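Local coordinates for protein phytase (Citrobacter braakii, PDB 3ZHC) that belongs to branch 2 of the histidine phosphatase superfamily, with a mixed beta sheet packed among helices and several disulfide bonds, at residues M295-L300 with L420-R425; F356-R361 with N365-Q370; C403-K406 with C412-K415. The protein carries 2 engineered substitutions. One frame throughout, in Å; residues are numbered along the deposited sequence. Where two conformers were deposited one is given.

Interaction 1: residues M295-L300 with L420-R425; sequences MIDTAL and LIKEIR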
ATOM      1  N   MET B 295      29.235  -9.749  -4.856  1.00 16.68           N
ATOM      2  CA  MET B 295      30.055  -8.719  -4.177  1.00 17.16           C
ATOM      3  C   MET B 295      29.636  -8.572  -2.724  1.00 17.32           C
ATOM      4  O   MET B 295      30.478  -8.605  -1.835  1.00 17.38           O
ATOM      5  CB  MET B 295      29.927  -7.361  -4.899  1.00 17.51           C
ATOM      6  CG  MET B 295      30.835  -6.199  -4.355  1.00 18.26           C
ATOM      7  SD  MET B 295      32.622  -6.519  -4.520  1.00 20.78           S
ATOM      8  CE  MET B 295      32.805  -6.433  -6.298  1.00 21.01           C
ATOM      9  N   ILE B 296      28.325  -8.413  -2.489  1.00 17.50           N
ATOM     10  CA  ILE B 296      27.770  -8.272  -1.121  1.00 17.68           C
ATOM     11  C   ILE B 296      28.146  -9.471  -0.255  1.00 17.94           C
ATOM     12  O   ILE B 296      28.551  -9.307   0.908  1.00 17.80           O
ATOM     13  CB  ILE B 296      26.226  -8.127  -1.140  1.00 17.73           C
ATOM     14  CG1 ILE B 296      25.795  -6.785  -1.736  1.00 17.67           C
ATOM     15  CG2 ILE B 296      25.636  -8.253   0.277  1.00 17.76           C
ATOM     16  CD1 ILE B 296      24.378  -6.804  -2.288  1.00 17.38           C
ATOM     17  N   ASP B 297      28.013 -10.674  -0.841  1.00 18.22           N
ATOM     18  CA  ASP B 297      28.281 -11.927  -0.151  1.00 18.47           C
ATOM     19  C   ASP B 297      29.780 -12.038   0.221  1.00 18.84           C
ATOM     20  O   ASP B 297      30.117 -12.256   1.394  1.00 18.75           O
ATOM     21  CB  ASP B 297      27.819 -13.114  -1.017  1.00 18.39           C
ATOM     22  CG  ASP B 297      27.811 -14.421  -0.277  1.00 18.41           C
ATOM     23  OD1 ASP B 297      27.710 -14.439   0.974  1.00 18.40           O
ATOM     24  OD2 ASP B 297      27.903 -15.453  -0.958  1.00 19.05           O
ATOM     25  N   THR B 298      30.654 -11.874  -0.783  1.00 19.31           N
ATOM     26  CA  THR B 298      32.113 -11.860  -0.582  1.00 19.75           C
ATOM     27  C   THR B 298      32.538 -10.847   0.500  1.00 20.18           C
ATOM     28  O   THR B 298      33.321 -11.182   1.394  1.00 20.11           O
ATOM     29  CB  THR B 298      32.874 -11.510  -1.886  1.00 19.76           C
ATOM     30  OG1 THR B 298      32.558 -12.466  -2.906  1.00 19.59           O
ATOM     31  CG2 THR B 298      34.385 -11.493  -1.654  1.00 19.83           C
ATOM     32  N   ALA B 299      32.005  -9.624   0.406  1.00 20.66           N
ATOM     33  CA  ALA B 299      32.360  -8.540   1.342  1.00 21.13           C
ATOM     34  C   ALA B 299      31.964  -8.836   2.792  1.00 21.62           C
ATOM     35  O   ALA B 299      32.668  -8.446   3.709  1.00 21.50           O
ATOM     36  CB  ALA B 299      31.751  -7.209   0.882  1.00 21.08           C
ATOM     37  N   LEU B 300      30.837  -9.523   2.976  1.00 22.36           N
ATOM     38  CA  LEU B 300      30.356  -9.927   4.311  1.00 23.03           C
ATOM     39  C   LEU B 300      31.027 -11.214   4.851  1.00 23.81           C
ATOM     40  O   LEU B 300      31.173 -11.356   6.065  1.00 23.70           O
ATOM     41  CB  LEU B 300      28.819 -10.071   4.311  1.00 23.02           C
ATOM     42  CG  LEU B 300      27.978  -8.837   4.709  1.00 23.04           C
ATOM     43  CD1 LEU B 300      28.600  -7.512   4.307  1.00 23.07           C
ATOM     44  CD2 LEU B 300      26.543  -8.960   4.163  1.00 22.80           C
ATOM     45  N   LEU B 420      21.058 -18.217   0.886  1.00 23.77           N
ATOM     46  CA  LEU B 420      19.945 -17.600   0.131  1.00 23.44           C
ATOM     47  C   LEU B 420      20.464 -16.969  -1.158  1.00 23.03           C
ATOM     48  O   LEU B 420      19.801 -17.040  -2.195  1.00 22.92           O
ATOM     49  CB  LEU B 420      19.241 -16.558   0.983  1.00 23.49           C
ATOM     50  CG  LEU B 420      17.979 -15.898   0.455  1.00 23.66           C
ATOM     51  CD1 LEU B 420      16.913 -16.924   0.077  1.00 23.99           C
ATOM     52  CD2 LEU B 420      17.462 -14.960   1.512  1.00 23.89           C
ATOM     53  N   ILE B 421      21.657 -16.355  -1.078  1.00 22.63           N
ATOM     54  CA  ILE B 421      22.339 -15.780  -2.240  1.00 22.39           C
ATOM     55  C   ILE B 421      22.729 -16.876  -3.249  1.00 22.38           C
ATOM     56  O   ILE B 421      22.625 -16.661  -4.450  1.00 22.26           O
ATOM     57  CB  ILE B 421      23.576 -14.888  -1.820  1.00 22.28           C
ATOM     58  CG1 ILE B 421      23.077 -13.587  -1.181  1.00 22.09           C
ATOM     59  CG2 ILE B 421      24.487 -14.583  -3.000  1.00 21.94           C
ATOM     60  CD1 ILE B 421      24.162 -12.624  -0.773  1.00 21.62           C
ATOM     61  N   LYS B 422      23.167 -18.040  -2.759  1.00 22.41           N
ATOM     62  CA  LYS B 422      23.471 -19.187  -3.648  1.00 22.49           C
ATOM     63  C   LYS B 422      22.240 -19.685  -4.409  1.00 22.52           C
ATOM     64  O   LYS B 422      22.335 -20.024  -5.592  1.00 22.40           O
ATOM     65  CB  LYS B 422      24.042 -20.378  -2.873  1.00 22.52           C
ATOM     66  CG  LYS B 422      25.362 -20.168  -2.130  1.00 22.64           C
ATOM     67  CD  LYS B 422      26.453 -19.562  -2.997  1.00 22.69           C
ATOM     68  CE  LYS B 422      26.711 -18.125  -2.667  1.00 22.75           C
ATOM     69  NZ  LYS B 422      27.482 -18.041  -1.392  1.00 22.60           N
ATOM     70  N   GLU B 423      21.102 -19.729  -3.726  1.00 22.58           N
ATOM     71  CA  GLU B 423      19.865 -20.218  -4.320  1.00 22.87           C
ATOM     72  C   GLU B 423      19.346 -19.315  -5.435  1.00 22.75           C
ATOM     73  O   GLU B 423      18.972 -19.801  -6.500  1.00 22.85           O
ATOM     74  CB  GLU B 423      18.787 -20.396  -3.236  1.00 23.09           C
ATOM     75  CG  GLU B 423      17.465 -20.999  -3.770  1.00 24.04           C
ATOM     76  CD  GLU B 423      16.557 -21.492  -2.680  1.00 25.33           C
ATOM     77  OE1 GLU B 423      17.040 -22.249  -1.792  1.00 26.83           O
ATOM     78  OE2 GLU B 423      15.358 -21.135  -2.706  1.00 25.88           O
ATOM     79  N   ILE B 424      19.335 -18.014  -5.182  1.00 22.61           N
ATOM     80  CA  ILE B 424      18.800 -17.033  -6.139  1.00 22.56           C
ATOM     81  C   ILE B 424      19.760 -16.655  -7.305  1.00 22.33           C
ATOM     82  O   ILE B 424      19.287 -16.331  -8.389  1.00 22.14           O
ATOM     83  CB  ILE B 424      18.261 -15.733  -5.393  1.00 22.62           C
ATOM     84  CG1 ILE B 424      19.394 -14.913  -4.763  1.00 22.93           C
ATOM     85  CG2 ILE B 424      17.204 -16.129  -4.356  1.00 22.76           C
ATOM     86  CD1 ILE B 424      18.929 -13.962  -3.596  1.00 23.40           C
ATOM     87  N   ARG B 425      21.073 -16.709  -7.086  1.00 22.24           N
ATOM     88  CA  ARG B 425      22.045 -16.262  -8.117  1.00 22.25           C
ATOM     89  C   ARG B 425      22.010 -17.094  -9.407  1.00 22.33           C
ATOM     90  O   ARG B 425      21.727 -18.275  -9.373  1.00 22.39           O
ATOM     91  CB  ARG B 425      23.479 -16.227  -7.564  1.00 22.20           C
ATOM     92  CG  ARG B 425      24.091 -17.586  -7.284  1.00 22.11           C
ATOM     93  CD  ARG B 425      25.415 -17.459  -6.603  1.00 22.13           C
ATOM     94  NE  ARG B 425      26.422 -16.787  -7.425  1.00 21.70           N
ATOM     95  CZ  ARG B 425      27.130 -17.356  -8.405  1.00 21.45           C
ATOM     96  NH1 ARG B 425      26.963 -18.647  -8.742  1.00 21.96           N
ATOM     97  NH2 ARG B 425      28.019 -16.631  -9.064  1.00 21.39           N
TER

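Interaction 2: residues F356-R361 with N365-Q370; sequences FEKWKR and NTDWVQ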
ATOM      1  N   PHE B 356      23.277  -3.539   4.139  1.00 18.27           N
ATOM      2  CA  PHE B 356      23.517  -4.890   4.631  1.00 18.92           C
ATOM      3  C   PHE B 356      24.539  -4.770   5.766  1.00 19.75           C
ATOM      4  O   PHE B 356      25.694  -4.425   5.520  1.00 19.66           O
ATOM      5  CB  PHE B 356      24.038  -5.790   3.514  1.00 18.92           C
ATOM      6  CG  PHE B 356      23.097  -5.911   2.339  1.00 18.43           C
ATOM      7  CD1 PHE B 356      23.131  -4.972   1.293  1.00 18.11           C
ATOM      8  CD2 PHE B 356      22.178  -6.957   2.265  1.00 18.02           C
ATOM      9  CE1 PHE B 356      22.243  -5.083   0.181  1.00 17.71           C
ATOM     10  CE2 PHE B 356      21.295  -7.076   1.164  1.00 17.59           C
ATOM     11  CZ  PHE B 356      21.334  -6.130   0.126  1.00 17.48           C
ATOM     12  N   GLU B 357      24.097  -5.048   6.998  1.00 20.78           N
ATOM     13  CA  GLU B 357      24.912  -4.930   8.212  1.00 21.64           C
ATOM     14  C   GLU B 357      25.278  -6.294   8.778  1.00 22.18           C
ATOM     15  O   GLU B 357      24.415  -7.118   8.946  1.00 22.09           O
ATOM     16  CB  GLU B 357      24.134  -4.168   9.279  1.00 21.78           C
ATOM     17  CG  GLU B 357      23.879  -2.699   8.966  1.00 22.42           C
ATOM     18  CD  GLU B 357      22.822  -2.073   9.864  1.00 23.66           C
ATOM     19  OE1 GLU B 357      22.419  -2.692  10.873  1.00 24.49           O
ATOM     20  OE2 GLU B 357      22.383  -0.949   9.557  1.00 25.49           O
ATOM     21  N   LYS B 358      26.571  -6.507   9.063  1.00 23.03           N
ATOM     22  CA  LYS B 358      27.064  -7.735   9.712  1.00 23.65           C
ATOM     23  C   LYS B 358      27.252  -7.449  11.205  1.00 24.25           C
ATOM     24  O   LYS B 358      28.130  -6.663  11.585  1.00 24.09           O
ATOM     25  CB  LYS B 358      28.367  -8.216   9.099  1.00 23.70           C
ATOM     26  CG  LYS B 358      28.865  -9.576   9.643  1.00 23.85           C
ATOM     27  CD  LYS B 358      30.115  -9.986   8.931  1.00 24.17           C
ATOM     28  CE  LYS B 358      30.684 -11.242   9.468  1.00 24.44           C
ATOM     29  NZ  LYS B 358      32.049 -11.514   8.876  1.00 25.00           N
ATOM     30  N   TRP B 359      26.416  -8.091  12.032  1.00 25.10           N
ATOM     31  CA  TRP B 359      26.466  -7.985  13.484  1.00 25.78           C
ATOM     32  C   TRP B 359      27.037  -9.273  14.092  1.00 26.53           C
ATOM     33  O   TRP B 359      26.676 -10.382  13.654  1.00 26.60           O
ATOM     34  CB  TRP B 359      25.069  -7.743  14.043  1.00 25.79           C
ATOM     35  CG  TRP B 359      24.504  -6.438  13.698  1.00 25.78           C
ATOM     36  CD1 TRP B 359      23.801  -6.119  12.572  1.00 25.87           C
ATOM     37  CD2 TRP B 359      24.582  -5.248  14.480  1.00 25.77           C
ATOM     38  NE1 TRP B 359      23.434  -4.793  12.603  1.00 26.21           N
ATOM     39  CE2 TRP B 359      23.898  -4.232  13.766  1.00 25.99           C
ATOM     40  CE3 TRP B 359      25.164  -4.933  15.724  1.00 26.12           C
ATOM     41  CZ2 TRP B 359      23.778  -2.914  14.252  1.00 25.99           C
ATOM     42  CZ3 TRP B 359      25.043  -3.611  16.217  1.00 25.99           C
ATOM     43  CH2 TRP B 359      24.356  -2.625  15.477  1.00 26.06           C
ATOM     44  N   LYS B 360      27.923  -9.131  15.093  1.00 27.37           N
ATOM     45  CA  LYS B 360      28.476 -10.274  15.839  1.00 28.02           C
ATOM     46  C   LYS B 360      27.813 -10.296  17.208  1.00 28.57           C
ATOM     47  O   LYS B 360      27.846  -9.289  17.923  1.00 28.59           O
ATOM     48  CB  LYS B 360      29.994 -10.180  16.004  1.00 28.07           C
ATOM     49  CG  LYS B 360      30.637 -11.460  16.644  1.00 28.47           C
ATOM     50  CD  LYS B 360      32.148 -11.329  16.880  1.00 29.00           C
ATOM     51  CE  LYS B 360      32.470 -10.424  18.091  1.00 29.41           C
ATOM     52  NZ  LYS B 360      33.949 -10.420  18.445  1.00 29.60           N
ATOM     53  N   ARG B 361      27.212 -11.434  17.567  1.00 29.29           N
ATOM     54  CA  ARG B 361      26.626 -11.620  18.897  1.00 29.87           C
ATOM     55  C   ARG B 361      27.800 -11.914  19.822  1.00 30.36           C
ATOM     56  O   ARG B 361      28.558 -12.858  19.580  1.00 30.38           O
ATOM     57  CB  ARG B 361      25.631 -12.759  18.892  1.00 29.94           C
ATOM     58  CG  ARG B 361      24.904 -13.021  20.232  1.00 30.22           C
ATOM     59  CD  ARG B 361      24.146 -14.365  20.181  1.00 30.67           C
ATOM     60  NE  ARG B 361      22.761 -14.269  19.734  1.00 30.74           N
ATOM     61  CZ  ARG B 361      22.032 -15.296  19.267  1.00 30.75           C
ATOM     62  NH1 ARG B 361      22.543 -16.547  19.156  1.00 30.70           N
ATOM     63  NH2 ARG B 361      20.771 -15.077  18.897  1.00 31.22           N
ATOM     64  N   ASN B 365      29.982 -15.291  19.664  1.00 31.44           N
ATOM     65  CA  ASN B 365      30.707 -14.859  18.446  1.00 31.23           C
ATOM     66  C   ASN B 365      30.056 -15.336  17.107  1.00 30.71           C
ATOM     67  O   ASN B 365      30.757 -15.554  16.113  1.00 30.68           O
ATOM     68  CB  ASN B 365      32.200 -15.241  18.557  1.00 31.40           C
ATOM     69  CG  ASN B 365      32.871 -14.648  19.826  1.00 32.00           C
ATOM     70  OD1 ASN B 365      32.297 -13.782  20.515  1.00 32.98           O
ATOM     71  ND2 ASN B 365      34.078 -15.113  20.126  1.00 32.49           N
ATOM     72  N   THR B 366      28.714 -15.478  17.118  1.00 30.10           N
ATOM     73  CA  THR B 366      27.930 -15.849  15.935  1.00 29.67           C
ATOM     74  C   THR B 366      27.632 -14.604  15.104  1.00 29.21           C
ATOM     75  O   THR B 366      27.279 -13.559  15.661  1.00 29.30           O
ATOM     76  CB  THR B 366      26.581 -16.521  16.302  1.00 29.64           C
ATOM     77  OG1 THR B 366      25.902 -15.730  17.265  1.00 29.26           O
ATOM     78  CG2 THR B 366      26.805 -17.903  16.873  1.00 29.75           C
ATOM     79  N   ASP B 367      27.765 -14.723  13.780  1.00 28.63           N
ATOM     80  CA  ASP B 367      27.566 -13.593  12.847  1.00 28.07           C
ATOM     81  C   ASP B 367      26.147 -13.580  12.252  1.00 27.52           C
ATOM     82  O   ASP B 367      25.642 -14.611  11.795  1.00 27.25           O
ATOM     83  CB  ASP B 367      28.608 -13.642  11.744  1.00 28.15           C
ATOM     84  CG  ASP B 367      30.047 -13.559  12.288  1.00 28.41           C
ATOM     85  OD1 ASP B 367      30.314 -12.718  13.187  1.00 28.74           O
ATOM     86  OD2 ASP B 367      30.906 -14.332  11.809  1.00 29.03           O
ATOM     87  N   TRP B 368      25.525 -12.389  12.273  1.00 26.87           N
ATOM     88  CA  TRP B 368      24.156 -12.170  11.799  1.00 26.43           C
ATOM     89  C   TRP B 368      24.102 -10.985  10.832  1.00 25.81           C
ATOM     90  O   TRP B 368      24.903 -10.057  10.944  1.00 25.61           O
ATOM     91  CB  TRP B 368      23.221 -11.943  12.992  1.00 26.48           C
ATOM     92  CG  TRP B 368      23.365 -13.036  14.035  1.00 27.06           C
ATOM     93  CD1 TRP B 368      24.274 -13.075  15.063  1.00 27.36           C
ATOM     94  CD2 TRP B 368      22.601 -14.243  14.135  1.00 27.43           C
ATOM     95  NE1 TRP B 368      24.117 -14.222  15.798  1.00 27.68           N
ATOM     96  CE2 TRP B 368      23.098 -14.962  15.258  1.00 27.66           C
ATOM     97  CE3 TRP B 368      21.536 -14.786  13.398  1.00 27.17           C
ATOM     98  CZ2 TRP B 368      22.565 -16.201  15.656  1.00 27.66           C
ATOM     99  CZ3 TRP B 368      21.005 -16.024  13.793  1.00 27.34           C
ATOM    100  CH2 TRP B 368      21.522 -16.715  14.913  1.00 27.42           C
ATOM    101  N   VAL B 369      23.149 -11.034   9.888  1.00 25.09           N
ATOM    102  CA  VAL B 369      22.986 -10.008   8.855  1.00 24.61           C
ATOM    103  C   VAL B 369      21.647  -9.303   8.984  1.00 24.16           C
ATOM    104  O   VAL B 369      20.610  -9.964   8.952  1.00 24.20           O
ATOM    105  CB  VAL B 369      23.078 -10.611   7.417  1.00 24.58           C
ATOM    106  CG1 VAL B 369      22.916  -9.512   6.357  1.00 24.61           C
ATOM    107  CG2 VAL B 369      24.376 -11.338   7.221  1.00 24.24           C
ATOM    108  N   GLN B 370      21.675  -7.966   9.134  1.00 23.53           N
ATOM    109  CA  GLN B 370      20.457  -7.139   9.155  1.00 23.11           C
ATOM    110  C   GLN B 370      20.398  -6.317   7.881  1.00 22.44           C
ATOM    111  O   GLN B 370      21.423  -5.774   7.445  1.00 22.35           O
ATOM    112  CB  GLN B 370      20.413  -6.203  10.368  1.00 23.25           C
ATOM    113  CG  GLN B 370      18.993  -5.646  10.607  1.00 23.92           C
ATOM    114  CD  GLN B 370      18.886  -4.841  11.851  1.00 24.90           C
ATOM    115  OE1 GLN B 370      19.634  -3.883  12.046  1.00 25.92           O
ATOM    116  NE2 GLN B 370      17.939  -5.210  12.723  1.00 25.76           N
TER

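Interaction 3: residues C403-K406 with C412-K415; sequences CEEK and CSLK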
ATOM      1  N   CYS B 403      15.276 -16.808   4.814  1.00 34.99           N
ATOM      2  CA  CYS B 403      16.386 -17.314   5.659  1.00 35.30           C
ATOM      3  C   CYS B 403      15.947 -18.442   6.573  1.00 35.78           C
ATOM      4  O   CYS B 403      14.856 -18.394   7.142  1.00 35.85           O
ATOM      5  CB  CYS B 403      16.995 -16.192   6.519  1.00 35.17           C
ATOM      6  SG  CYS B 403      18.059 -15.070   5.642  1.00 34.79           S
ATOM      7  N   GLU B 404      16.806 -19.451   6.710  1.00 36.40           N
ATOM      8  CA  GLU B 404      16.523 -20.619   7.553  1.00 36.93           C
ATOM      9  C   GLU B 404      16.632 -20.271   9.029  1.00 37.23           C
ATOM     10  O   GLU B 404      15.685 -20.470   9.790  1.00 37.40           O
ATOM     11  CB  GLU B 404      17.498 -21.755   7.250  1.00 37.06           C
ATOM     12  CG  GLU B 404      17.425 -22.319   5.849  1.00 37.65           C
ATOM     13  CD  GLU B 404      16.367 -23.388   5.681  1.00 38.50           C
ATOM     14  OE1 GLU B 404      15.200 -23.154   6.086  1.00 39.16           O
ATOM     15  OE2 GLU B 404      16.708 -24.474   5.131  1.00 39.06           O
ATOM     16  N   GLU B 405      17.802 -19.746   9.413  1.00 37.52           N
ATOM     17  CA  GLU B 405      18.126 -19.420  10.793  1.00 37.77           C
ATOM     18  C   GLU B 405      17.942 -17.919  11.028  1.00 37.89           C
ATOM     19  O   GLU B 405      18.576 -17.103  10.338  1.00 37.85           O
ATOM     20  CB  GLU B 405      19.582 -19.813  11.098  1.00 37.87           C
ATOM     21  CG  GLU B 405      20.004 -21.262  10.670  1.00 38.31           C
ATOM     22  CD  GLU B 405      21.509 -21.362  10.295  1.00 39.02           C
ATOM     23  OE1 GLU B 405      22.382 -21.003  11.131  1.00 39.39           O
ATOM     24  OE2 GLU B 405      21.805 -21.788   9.145  1.00 39.47           O
ATOM     25  N   LYS B 406      17.079 -17.563  11.995  1.00 38.02           N
ATOM     26  CA  LYS B 406      16.817 -16.163  12.382  1.00 38.17           C
ATOM     27  C   LYS B 406      17.112 -15.887  13.874  1.00 38.16           C
ATOM     28  O   LYS B 406      17.035 -16.788  14.706  1.00 38.19           O
ATOM     29  CB  LYS B 406      15.337 -15.765  12.120  1.00 38.26           C
ATOM     30  CG  LYS B 406      15.006 -15.076  10.773  1.00 38.56           C
ATOM     31  CD  LYS B 406      14.800 -16.041   9.616  1.00 39.12           C
ATOM     32  CE  LYS B 406      13.912 -15.400   8.512  1.00 39.42           C
ATOM     33  NZ  LYS B 406      12.428 -15.297   8.913  1.00 39.54           N
ATOM     34  N   CYS B 412      19.089 -12.421   9.914  1.00 32.87           N
ATOM     35  CA  CYS B 412      19.432 -13.679   9.291  0.50 32.68           C
ATOM     36  C   CYS B 412      20.809 -14.100   9.793  1.00 32.25           C
ATOM     37  O   CYS B 412      21.630 -13.249  10.096  1.00 32.20           O
ATOM     38  CB  CYS B 412      19.425 -13.500   7.772  0.50 32.77           C
ATOM     39  SG  CYS B 412      19.692 -14.951   6.841  0.50 33.57           S
ATOM     40  N   SER B 413      21.061 -15.412   9.893  1.00 31.54           N
ATOM     41  CA  SER B 413      22.408 -15.878  10.278  1.00 30.78           C
ATOM     42  C   SER B 413      23.284 -15.670   9.046  1.00 30.14           C
ATOM     43  O   SER B 413      22.776 -15.656   7.909  1.00 29.95           O
ATOM     44  CB  SER B 413      22.434 -17.336  10.764  1.00 30.79           C
ATOM     45  OG  SER B 413      22.275 -18.266   9.711  1.00 30.66           O
ATOM     46  N   LEU B 414      24.586 -15.501   9.265  1.00 29.38           N
ATOM     47  CA  LEU B 414      25.538 -15.259   8.171  1.00 28.79           C
ATOM     48  C   LEU B 414      25.477 -16.356   7.070  1.00 28.17           C
ATOM     49  O   LEU B 414      25.417 -16.022   5.871  1.00 28.13           O
ATOM     50  CB  LEU B 414      26.966 -15.117   8.719  1.00 28.75           C
ATOM     51  CG  LEU B 414      28.061 -14.663   7.752  1.00 28.80           C
ATOM     52  CD1 LEU B 414      27.790 -13.253   7.231  1.00 28.69           C
ATOM     53  CD2 LEU B 414      29.404 -14.732   8.438  1.00 28.72           C
ATOM     54  N   LYS B 415      25.480 -17.640   7.476  1.00 27.59           N
ATOM     55  CA  LYS B 415      25.430 -18.756   6.506  0.50 27.34           C
ATOM     56  C   LYS B 415      24.053 -18.852   5.818  1.00 27.02           C
ATOM     57  O   LYS B 415      23.979 -19.187   4.657  1.00 26.92           O
ATOM     58  CB  LYS B 415      25.830 -20.092   7.161  0.50 27.38           C
ATOM     59  CG  LYS B 415      27.315 -20.145   7.576  0.50 27.57           C
ATOM     60  CD  LYS B 415      27.779 -21.569   7.939  0.50 27.79           C
ATOM     61  CE  LYS B 415      26.982 -22.147   9.104  0.50 27.93           C
ATOM     62  NZ  LYS B 415      27.415 -23.536   9.453  0.50 28.16           N
TER

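Interaction 1: residues M295-L300 with L420-R425
The carboxylate of Asp297 is the flat group on which this helix-to-helix contact turns, with Ile421 flanking one of its faces and Lys422 meeting its OD2 end. Ile421 CD1 sits on the CB side of that face, 3.7 Å from Asp297 CB, while the other branch reaches toward the acid, Ile421 CG2 lying 4.1 Å from Asp297 OD2. The two side chains pass each other in opposite directions, and the apolar part of the contact is the two methyl ends of Ile421 against Asp297 CB and one side of its carboxylate.

Lys422 crosses the Asp297 side chain at about a right angle. Its NZ donates to Asp297 OD2 at 2.7 Å, close to the line of the C-O bond, and the pair is a salt bridge. Asp297 CG stands opposite the backbone N (chi1 -169°), which carries the carboxylate out from helix 282-301 toward the second helix. Lys422 starts off to one side, and bends at three successive torsions curl its end over to Asp297; chi3, at 106°, is away from a staggered value. Ser418 links both partners through OG, which bonds to Asp297 OD1 and to Lys422 NZ, so both oxygens of the buried acid are satisfied. With the ammonium group and this hydroxyl beside it, Asp297 probably stays ionised.

Arg425, the first residue to depart from the helix, forms a separate salt bridge with Asp294, about one turn before Asp297 on helix 282-301. Ile421 and Ile424 both also touch Leu293 of that helix, and Arg286 bonds to Ile424 O. On its far side helix 282-301 lies against the sheet, with Ile296 on Val34 and Val36 of strand 28-38 and Met295 on Leu319 and Ile321 of strand 318-323.

Interaction 2: residues F356-R361 with N365-Q370
A beta hairpin is formed where strand 353-361 turns back into strand 366-375, two antiparallel neighbours in the large mixed sheet. Glu357 with Gln370 and Trp359 with Trp368 are hydrogen-bonded pairs. Glu357 N to Gln370 O spans 2.8 Å and is nearly straight (173°), and Trp359 N to Trp368 O spans 2.7 Å; each pair also has the return bond. Between them, Lys358 faces Val369 in a non-hydrogen-bonded pair, and Val369 CA makes a CA-H...O contact with Glu357 O at 3.2 Å.

The two tryptophans lie on the same face of the sheet as Glu357 and Arg361. Trp359 NE1 donates within its own strand to Glu357 OE1 at 2.9 Å, the acceptor near the ring plane and on the anti side of the carboxylate. Trp368 NE1 donates to Thr366 OG1 at 2.8 Å, the hydroxyl tilted from the ring plane; that hydroxyl also bonds to Asp364. The Arg361 guanidinium has Trp368 CZ2 over one face, with NH1 at 3.5 Å from CZ2, the two planes 49° apart.

On the other face Lys358 CE touches Asp367 CG at 3.7 Å, while Lys358 NZ bonds to Leu300 O and stays beyond salt-bridge distance of Asp367 OD2. Both indole N-H groups are thus bonded two residues along their own strands, which restrains ring rotation, and the Lys395 salt bridge to Glu357 OE2 would probably favour that acid's charged form.

Interaction 3: residues C403-K406 with C412-K415
Cys403 and Cys412 are joined by a disulfide, the tight end of this contact, while Glu405 and Ser413 meet at its more open end. The bond between Cys403 SG and Cys412 SG measures 2.0 Å, with a left-handed torsion about it (chi3 -97°). Cys412 SG points opposite its own backbone N (chi1 -175°), which sends the sulfur across to the loop. Cys412 was deposited in two conformers, and this geometry belongs to one of them.

Next to the disulfide the backbones close with a single bridge between Lys406 and Cys412. Ser413 N donates to Glu405 O at 3.0 Å, approaching 30° away from the carbonyl plane. Beyond it the grip slackens. The Glu405 side chain, on an exposed residue, reaches Ser413, Glu405 CB lying 3.4 Å from Ser413 OG, and Ser413 OG gives only a weak bond to Glu405 OE1 at 3.1 Å. The serine hydroxyl has a stronger partner in Ser416 OG. Ser413 is also the N-cap of helix 414-424, its side chain capping a backbone N just past Lys415; Ser416 OG in turn bonds to Glu405 N, drawing the loop to the first turn of the helix.

Lys406 turns away from the pairing and bonds through NZ to Gln58 of the second subunit. The disulfide and the Ser413 N bond hold loop 403-406, which follows strand 394-398, beside strand 412-413. That short strand pairs with strand 366-375 through Cys412 with Val369, and Leu414, at the start of the helix, rests on Asp367 and Val369 of the same strand, while Cys412 touches Phe417 one turn in.

From the N terminus, helix 282-301 brings in residues 295-300, which wait until 420-425 before interaction 1 closes the longest loop. Interactions 2 and 3 nest inside it, one after the other: 356-361 turns back almost at once onto 365-370, and 403-406 is closed by 412-415 soon after. Strand 412-413 pairs with strand 366-375, so interactions 2 and 3 share a sheet, and Trp368 packs on Ser413. Helix 414-424 runs from interaction 3 to interaction 1. Leu300 and Ile296 of interaction 1 pack on Phe356 of interaction 2, completing the connection of hairpin, disulfide loop and both helices.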